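Local coordinates for thermospermine synthase (Medicago truncatula, PDB 6BQ2), which probably catalyses aminopropyl transfer from decarboxylated S-adenosylmethionine to spermidine, yielding thermospermine and methylthioadenosine in polyamine biosynthesis, at residues I86-L91 against E112-R117; P102-I107 against K174-V179; Y195-Y200 against L237-K242. One frame throughout, in Å; residues are numbered along the deposited sequence.

Contact 1 (I86-L91 against E112-R117); sequences IYHECL and EGSTAR
His88 has its CG opposite its own carbonyl carbon (chi1 -65°), which swings the imidazole off helix 84-98 and onto the first turn of helix 114-120. Ser114 takes almost the same first torsion, which sends its OG to Glu112 OE1, while its CB packs over one face of the imidazole. CD2 of the preceding Tyr87 covers the opposite face, leaving the ring sandwiched. At the ring edge, near its plane, Thr115 OG1 approaches CD2 of His88 at 3.3 Å. The same OG1 lies 3.4 Å from CD2 of Leu91, whose methyl also meets Thr115 CG2 at 4.0 Å. Glu112 reaches in with an extended chain, placing OE1 3.4 Å from His88 CE1 with its carboxylate turned 67° from the ring. Ser114 OG donates to Glu112 OE1 at 2.7 Å, on the anti side but 27° out of the carboxylate plane, and Ser79 also hydrogen-bonds to it. Gly113, the N-cap residue, and Ala116 fit a Rossmann-type glycine-rich strand-turn-helix pattern, consistent with the family's nucleoside-binding fold.

No hydrogen bond passes directly between 86-91 and 112-117, so the polar connections run through third residues. Glu84 OE2 takes both the His88 ND1 hydrogen bond and a salt bridge from Arg117 NH2, while Asn148 bonds to Ser114 OG and Arg117 NH1. Asp181, the predicted proton acceptor, is held by Tyr87 OH on OD1 and Thr115 OG1 on OD2. The chemistry thus implies that both helices, through one hydroxyl each, help fix how that carboxylate is turned.

Contact 2 (P102-I107 against K174-V179); sequences PKNVFI and KYDVIV
Phe106 CB is the bump that settles on the flat of Tyr175, 3.6 Å from the ring centroid, and the phenylalanine ring turns its edge past the phenol, CD2 lying 3.6 Å from Tyr175 OH. Ile178 CG1 fills in beside that CB. On the other face of the sheet the two branches of Val105 fork toward neighbouring valines, CG2 settling against Val177 CB and CG1 against Val179 CG2, while Pro102 CB borders Val177 CG2. Parallel strand bonds hold the register: Phe106 N to Val177 O, and Val179 N to Phe106 O at 2.8 Å.

Before these bonds the chain turns a corner at Asp176, whose OD2 fits into the bend of 102-104 and takes two backbone donors, Lys103 N (2.8 Å) and Asn104 N (3.1 Å). Asn104 folds its amide back over its own backbone (chi1 70°); ND2 reaches Lys174 O at 2.8 Å and also bonds Glu173 OE2, while OD1 shares Asp176 N with Asn104's backbone O. A leucine here would probably leave Lys174 O and Glu173 without this donor and let the corner at Asp176 shift.

Strand 127-132 flanks 104-107 on its far side; helices 84-98 and 114-120 cover the valine face, and Val129 and Cys131 meet Phe106.

Contact 3 (Y195-Y200 against L237-K242); sequences YTKDFY and LRQVFK
Tyr200 carries Leu237 on one face of its ring, methyl CD2 sitting toward the rim of the ring. The CH-pi contact this makes is 3.7 Å from Leu237 CD2 to the Tyr200 ring centroid, 18° off the normal. The two side chains meet at about a right angle, so the leucine presents the end of its branch to the flat of the phenol. Tyr200 turns its CG opposite its carbonyl carbon (chi1 -72°), carrying the ring across to helix 230-238, and Phe214 of strand 212-220 meets the same ring. Beside them, Val240 uses both methyls. CG1 lies 4.0 Å from Tyr200 CB, and CG2 spreads back to Lys197 CG at 3.8 Å, filling the groove one turn earlier on helix 197-204.

These helices follow the fourth and fifth strands of a 3-2-1-4-5-7-6 sheet, the order of Rossmann-like AdoMet methyltransferase folds, and lie side by side on one face of it. The contact joins the start of helix 197-204 to the last part of 230-238 and the chain after it. Thr196 is the N-cap of helix 197-204, its OG1 accepting from Phe199 N at 3.3 Å. In 237-242, Leu237 O receives both Val240 N and Phe241 N, and the Leu237 side chain reaches Thr216, Val261 and Ala263 of the sheet.

At the partly exposed side the long chain of Lys197 runs across Gln239, with Lys197 CE 3.6 Å from Gln239 CB. The Lys197 amine makes a weak, long ion pair to Glu201. Gln239 bends away and gives its NE2 to Asn235 O.

Contacts 1 and 2 touch, their centres about 15 Å apart: Leu91 CG meets Val179 CG1 at 3.9 Å, and Thr115 CG2 meets Ile107 CD1 at 3.9 Å, so the two helices of contact 1 rest on one face of the strands of contact 2. Both lead to the predicted proton acceptor Asp181, whose side chain is about 3 Å from that of Thr115 and about 4 Å from that of Ile107. On the other sheet face the side chain of Phe106 comes within about 4 Å of that of adenosine-binding Ala164. Contact 3 stands apart, centre to centre about 23 Å from contact 1 and about 17 Å from contact 2, the nearest atoms about 7 Å away in both cases; its Tyr200 side chain is about 10 Å from that of adenosine-binding Cys191.

Contact 1 (I86-L91 against E112-R117)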
# COMPACT_ATOMS: atom_id res chain seq x y z
N ILE B 86 -15.95 13.31 -19.21
CA ILE B 86 -14.87 14.04 -19.83
C ILE B 86 -14.28 13.20 -20.96
O ILE B 86 -14.11 13.67 -22.09
CB ILE B 86 -13.77 14.44 -18.82
CG1 ILE B 86 -14.37 15.26 -17.68
CG2 ILE B 86 -12.59 15.19 -19.50
CD1 ILE B 86 -13.38 15.60 -16.60
N TYR B 87 -13.93 11.95 -20.65
CA TYR B 87 -13.31 11.08 -21.63
C TYR B 87 -14.24 10.88 -22.82
O TYR B 87 -13.82 10.96 -23.95
CB TYR B 87 -12.96 9.70 -20.99
CG TYR B 87 -12.47 8.68 -21.96
CD1 TYR B 87 -11.10 8.56 -22.29
CD2 TYR B 87 -13.34 7.84 -22.58
CE1 TYR B 87 -10.68 7.64 -23.22
CE2 TYR B 87 -12.94 6.92 -23.52
CZ TYR B 87 -11.62 6.81 -23.84
OH TYR B 87 -11.22 5.83 -24.77
N HIS B 88 -15.53 10.61 -22.56
CA HIS B 88 -16.44 10.25 -23.64
C HIS B 88 -16.85 11.47 -24.45
O HIS B 88 -17.00 11.36 -25.65
CB HIS B 88 -17.61 9.39 -23.15
CG HIS B 88 -17.15 8.06 -22.63
ND1 HIS B 88 -17.00 7.77 -21.28
CD2 HIS B 88 -16.68 6.98 -23.30
CE1 HIS B 88 -16.52 6.54 -21.16
NE2 HIS B 88 -16.32 6.04 -22.37
N GLU B 89 -17.02 12.65 -23.82
CA GLU B 89 -17.28 13.85 -24.62
C GLU B 89 -16.08 14.21 -25.49
O GLU B 89 -16.25 14.56 -26.66
CB GLU B 89 -17.66 15.04 -23.74
CG GLU B 89 -19.06 14.96 -23.17
CD GLU B 89 -19.47 16.23 -22.44
OE1 GLU B 89 -18.80 17.28 -22.56
OE2 GLU B 89 -20.52 16.19 -21.73
N CYS B 90 -14.86 14.09 -24.95
CA CYS B 90 -13.66 14.38 -25.72
C CYS B 90 -13.44 13.36 -26.84
O CYS B 90 -13.08 13.74 -27.93
CB CYS B 90 -12.42 14.46 -24.86
SG CYS B 90 -12.34 15.93 -23.82
N LEU B 91 -13.73 12.10 -26.59
CA LEU B 91 -13.57 11.07 -27.60
C LEU B 91 -14.53 11.26 -28.78
O LEU B 91 -14.13 11.08 -29.93
CB LEU B 91 -13.81 9.71 -27.02
CG LEU B 91 -13.80 8.49 -27.95
CD1 LEU B 91 -12.43 8.34 -28.62
CD2 LEU B 91 -14.23 7.23 -27.21
N GLU B 112 -18.42 -0.57 -22.78
CA GLU B 112 -19.11 0.01 -21.63
C GLU B 112 -20.42 0.72 -22.01
O GLU B 112 -21.32 0.82 -21.21
CB GLU B 112 -18.13 0.90 -20.86
CG GLU B 112 -18.66 2.25 -20.42
CD GLU B 112 -17.63 3.11 -19.69
OE1 GLU B 112 -18.05 4.22 -19.20
OE2 GLU B 112 -16.44 2.65 -19.61
N GLY B 113 -20.52 1.22 -23.24
CA GLY B 113 -21.75 1.84 -23.71
C GLY B 113 -21.72 3.35 -23.73
O GLY B 113 -22.63 3.97 -24.29
N SER B 114 -20.68 3.96 -23.13
CA SER B 114 -20.66 5.39 -22.94
C SER B 114 -20.35 6.17 -24.24
O SER B 114 -20.85 7.25 -24.47
CB SER B 114 -19.69 5.79 -21.85
OG SER B 114 -20.07 5.25 -20.62
N THR B 115 -19.50 5.59 -25.07
CA THR B 115 -19.20 6.12 -26.37
C THR B 115 -20.48 6.16 -27.19
O THR B 115 -20.79 7.18 -27.77
CB THR B 115 -18.07 5.31 -27.02
OG1 THR B 115 -16.91 5.48 -26.19
CG2 THR B 115 -17.78 5.78 -28.41
N ALA B 116 -21.22 5.05 -27.19
CA ALA B 116 -22.47 4.99 -27.93
C ALA B 116 -23.43 6.04 -27.38
O ALA B 116 -24.07 6.75 -28.15
CB ALA B 116 -23.07 3.61 -27.91
N ARG B 117 -23.54 6.13 -26.05
CA ARG B 117 -24.39 7.13 -25.44
C ARG B 117 -24.10 8.54 -25.99
O ARG B 117 -25.04 9.29 -26.36
CB ARG B 117 -24.19 7.17 -23.94
CG ARG B 117 -25.07 8.18 -23.21
CD ARG B 117 -24.59 8.37 -21.80
NE ARG B 117 -23.31 9.09 -21.68
CZ ARG B 117 -22.23 8.72 -20.97
NH1 ARG B 117 -22.20 7.58 -20.27
NH2 ARG B 117 -21.17 9.53 -20.93

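Contact 2 (P102-I107 against K174-V179)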
# COMPACT_ATOMS: atom_id res chain seq x y z
N PRO B 102 -22.85 13.77 -40.05
CA PRO B 102 -22.48 12.38 -39.76
C PRO B 102 -23.71 11.57 -39.45
O PRO B 102 -24.43 11.91 -38.53
CB PRO B 102 -21.57 12.51 -38.52
CG PRO B 102 -22.04 13.76 -37.86
CD PRO B 102 -22.46 14.69 -38.97
N LYS B 103 -23.93 10.50 -40.22
CA LYS B 103 -25.14 9.67 -40.15
C LYS B 103 -24.87 8.27 -39.63
O LYS B 103 -25.69 7.69 -38.93
CB LYS B 103 -25.74 9.53 -41.55
CG LYS B 103 -26.26 10.85 -42.12
CD LYS B 103 -27.75 10.99 -41.79
CE LYS B 103 -28.28 12.43 -41.86
NZ LYS B 103 -29.30 12.74 -40.82
N ASN B 104 -23.72 7.70 -39.98
CA ASN B 104 -23.42 6.42 -39.45
C ASN B 104 -22.01 6.33 -38.92
O ASN B 104 -21.08 6.95 -39.47
CB ASN B 104 -23.72 5.37 -40.43
CG ASN B 104 -22.79 5.36 -41.58
OD1 ASN B 104 -22.17 6.40 -41.91
ND2 ASN B 104 -22.70 4.19 -42.26
N VAL B 105 -21.90 5.59 -37.83
CA VAL B 105 -20.68 5.52 -37.05
C VAL B 105 -20.39 4.09 -36.65
O VAL B 105 -21.28 3.33 -36.34
CB VAL B 105 -20.78 6.47 -35.83
CG1 VAL B 105 -19.52 6.42 -34.99
CG2 VAL B 105 -20.98 7.90 -36.31
N PHE B 106 -19.11 3.72 -36.68
CA PHE B 106 -18.61 2.42 -36.26
C PHE B 106 -17.68 2.65 -35.07
O PHE B 106 -16.79 3.50 -35.18
CB PHE B 106 -17.86 1.74 -37.40
CG PHE B 106 -17.47 0.33 -37.14
CD1 PHE B 106 -16.28 0.03 -36.52
CD2 PHE B 106 -18.26 -0.73 -37.60
CE1 PHE B 106 -15.89 -1.30 -36.31
CE2 PHE B 106 -17.88 -2.05 -37.40
CZ PHE B 106 -16.70 -2.34 -36.76
N ILE B 107 -17.95 1.94 -33.97
CA ILE B 107 -17.07 1.98 -32.79
C ILE B 107 -16.23 0.71 -32.73
O ILE B 107 -16.80 -0.36 -32.66
CB ILE B 107 -17.83 2.09 -31.47
CG1 ILE B 107 -18.83 3.26 -31.48
CG2 ILE B 107 -16.80 2.30 -30.35
CD1 ILE B 107 -19.89 3.12 -30.41
N LYS B 174 -19.62 1.61 -45.45
CA LYS B 174 -18.70 2.67 -45.08
C LYS B 174 -19.36 3.55 -44.06
O LYS B 174 -20.60 3.54 -43.92
CB LYS B 174 -18.30 3.47 -46.32
CG LYS B 174 -17.74 2.56 -47.43
CD LYS B 174 -16.90 3.28 -48.49
CE LYS B 174 -16.80 2.47 -49.79
NZ LYS B 174 -17.23 1.03 -49.69
N TYR B 175 -18.55 4.33 -43.35
CA TYR B 175 -19.02 5.13 -42.22
C TYR B 175 -18.55 6.56 -42.33
O TYR B 175 -17.45 6.83 -42.84
CB TYR B 175 -18.50 4.52 -40.90
CG TYR B 175 -19.09 3.15 -40.70
CD1 TYR B 175 -20.30 2.99 -40.06
CD2 TYR B 175 -18.43 2.01 -41.18
CE1 TYR B 175 -20.85 1.73 -39.86
CE2 TYR B 175 -18.97 0.75 -41.01
CZ TYR B 175 -20.18 0.62 -40.38
OH TYR B 175 -20.71 -0.64 -40.26
N ASP B 176 -19.35 7.47 -41.78
CA ASP B 176 -18.97 8.88 -41.71
C ASP B 176 -17.90 9.14 -40.65
O ASP B 176 -17.01 9.96 -40.83
CB ASP B 176 -20.20 9.74 -41.43
CG ASP B 176 -21.24 9.70 -42.59
OD1 ASP B 176 -20.90 10.03 -43.76
OD2 ASP B 176 -22.41 9.38 -42.29
N VAL B 177 -17.99 8.39 -39.56
CA VAL B 177 -17.00 8.50 -38.45
C VAL B 177 -16.71 7.06 -37.97
O VAL B 177 -17.60 6.23 -37.91
CB VAL B 177 -17.49 9.38 -37.25
CG1 VAL B 177 -16.41 9.47 -36.20
CG2 VAL B 177 -17.83 10.80 -37.70
N ILE B 178 -15.43 6.77 -37.73
CA ILE B 178 -15.05 5.52 -37.05
C ILE B 178 -14.32 5.95 -35.78
O ILE B 178 -13.43 6.83 -35.80
CB ILE B 178 -14.18 4.62 -37.93
CG1 ILE B 178 -15.04 4.14 -39.12
CG2 ILE B 178 -13.66 3.43 -37.15
CD1 ILE B 178 -14.29 3.42 -40.21
N VAL B 179 -14.70 5.31 -34.68
CA VAL B 179 -14.18 5.67 -33.37
C VAL B 179 -13.36 4.51 -32.80
O VAL B 179 -13.88 3.39 -32.64
CB VAL B 179 -15.34 5.98 -32.42
CG1 VAL B 179 -14.77 6.32 -31.03
CG2 VAL B 179 -16.21 7.14 -32.94

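Contact 3 (Y195-Y200 against L237-K242)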
# COMPACT_ATOMS: atom_id res chain seq x y z
N TYR B 195 -3.95 -0.35 -34.43
CA TYR B 195 -3.22 0.90 -34.40
C TYR B 195 -2.11 0.96 -35.45
O TYR B 195 -1.29 1.88 -35.44
CB TYR B 195 -2.62 1.13 -33.01
CG TYR B 195 -3.60 1.31 -31.89
CD1 TYR B 195 -4.08 0.23 -31.17
CD2 TYR B 195 -4.00 2.60 -31.50
CE1 TYR B 195 -4.96 0.42 -30.08
CE2 TYR B 195 -4.88 2.79 -30.47
CZ TYR B 195 -5.34 1.72 -29.74
OH TYR B 195 -6.21 1.94 -28.71
N THR B 196 -2.02 -0.04 -36.34
CA THR B 196 -0.91 -0.07 -37.27
C THR B 196 -1.21 0.72 -38.52
O THR B 196 -2.36 0.84 -38.96
CB THR B 196 -0.55 -1.50 -37.64
OG1 THR B 196 -1.67 -2.12 -38.28
CG2 THR B 196 -0.19 -2.29 -36.41
N LYS B 197 -0.13 1.16 -39.15
CA LYS B 197 -0.21 1.89 -40.39
C LYS B 197 -1.03 1.14 -41.45
O LYS B 197 -1.88 1.74 -42.14
CB LYS B 197 1.18 2.15 -40.95
CG LYS B 197 1.15 3.03 -42.18
CD LYS B 197 2.46 2.98 -42.93
CE LYS B 197 2.51 4.10 -43.96
NZ LYS B 197 2.94 3.56 -45.27
N ASP B 198 -0.72 -0.13 -41.61
CA ASP B 198 -1.39 -0.95 -42.64
C ASP B 198 -2.87 -1.16 -42.34
O ASP B 198 -3.67 -1.19 -43.28
CB ASP B 198 -0.70 -2.30 -42.82
CG ASP B 198 0.55 -2.23 -43.76
OD1 ASP B 198 1.05 -1.12 -44.14
OD2 ASP B 198 1.05 -3.32 -44.12
N PHE B 199 -3.21 -1.32 -41.06
CA PHE B 199 -4.61 -1.40 -40.67
C PHE B 199 -5.34 -0.12 -41.11
O PHE B 199 -6.38 -0.14 -41.76
CB PHE B 199 -4.80 -1.66 -39.16
CG PHE B 199 -6.21 -1.44 -38.71
CD1 PHE B 199 -7.21 -2.36 -39.03
CD2 PHE B 199 -6.57 -0.29 -38.06
CE1 PHE B 199 -8.52 -2.15 -38.67
CE2 PHE B 199 -7.87 -0.06 -37.71
CZ PHE B 199 -8.86 -1.00 -38.02
N TYR B 200 -4.76 1.01 -40.78
CA TYR B 200 -5.38 2.29 -41.07
C TYR B 200 -5.51 2.52 -42.57
O TYR B 200 -6.56 2.90 -43.04
CB TYR B 200 -4.55 3.41 -40.48
CG TYR B 200 -4.57 3.55 -38.97
CD1 TYR B 200 -5.72 3.30 -38.22
CD2 TYR B 200 -3.45 4.04 -38.31
CE1 TYR B 200 -5.72 3.45 -36.84
CE2 TYR B 200 -3.43 4.21 -36.94
CZ TYR B 200 -4.58 3.94 -36.20
OH TYR B 200 -4.55 4.14 -34.82
N LEU B 237 -0.69 7.78 -37.49
CA LEU B 237 -1.75 8.44 -38.26
C LEU B 237 -1.26 9.46 -39.27
O LEU B 237 -1.82 9.59 -40.33
CB LEU B 237 -2.80 9.07 -37.33
CG LEU B 237 -3.66 8.02 -36.65
CD1 LEU B 237 -4.36 8.63 -35.44
CD2 LEU B 237 -4.67 7.42 -37.60
N ARG B 238 -0.18 10.16 -38.95
CA ARG B 238 0.39 11.13 -39.87
C ARG B 238 0.88 10.47 -41.15
O ARG B 238 0.95 11.12 -42.19
CB ARG B 238 1.52 11.92 -39.15
CG ARG B 238 1.92 13.22 -39.81
CD ARG B 238 2.76 14.13 -38.92
NE ARG B 238 3.87 13.47 -38.18
CZ ARG B 238 4.95 14.09 -37.68
NH1 ARG B 238 5.88 13.43 -37.01
NH2 ARG B 238 5.08 15.40 -37.84
N GLN B 239 1.15 9.16 -41.11
CA GLN B 239 1.63 8.46 -42.33
C GLN B 239 0.50 8.11 -43.28
O GLN B 239 0.77 7.71 -44.41
CB GLN B 239 2.36 7.14 -42.00
CG GLN B 239 3.44 7.24 -40.95
CD GLN B 239 4.35 8.40 -41.23
OE1 GLN B 239 4.88 8.51 -42.34
NE2 GLN B 239 4.53 9.28 -40.25
N VAL B 240 -0.74 8.17 -42.80
CA VAL B 240 -1.89 7.70 -43.54
C VAL B 240 -2.85 8.81 -43.93
O VAL B 240 -3.40 8.76 -44.99
CB VAL B 240 -2.64 6.65 -42.68
CG1 VAL B 240 -3.92 6.17 -43.36
CG2 VAL B 240 -1.69 5.50 -42.32
N PHE B 241 -3.13 9.77 -43.04
CA PHE B 241 -4.12 10.81 -43.31
C PHE B 241 -3.45 12.17 -43.49
O PHE B 241 -2.40 12.45 -42.87
CB PHE B 241 -5.10 10.93 -42.13
CG PHE B 241 -6.00 9.76 -41.97
CD1 PHE B 241 -7.19 9.70 -42.68
CD2 PHE B 241 -5.67 8.70 -41.13
CE1 PHE B 241 -8.04 8.61 -42.55
CE2 PHE B 241 -6.53 7.61 -40.99
CZ PHE B 241 -7.72 7.57 -41.69
N LYS B 242 -4.06 13.02 -44.31
CA LYS B 242 -3.53 14.38 -44.52
C LYS B 242 -3.62 15.29 -43.31
O LYS B 242 -2.67 16.02 -43.02
CB LYS B 242 -4.23 15.08 -45.68
CG LYS B 242 -3.58 16.42 -46.01
CD LYS B 242 -3.82 16.85 -47.43
CE LYS B 242 -3.16 18.19 -47.70
NZ LYS B 242 -1.69 18.17 -47.43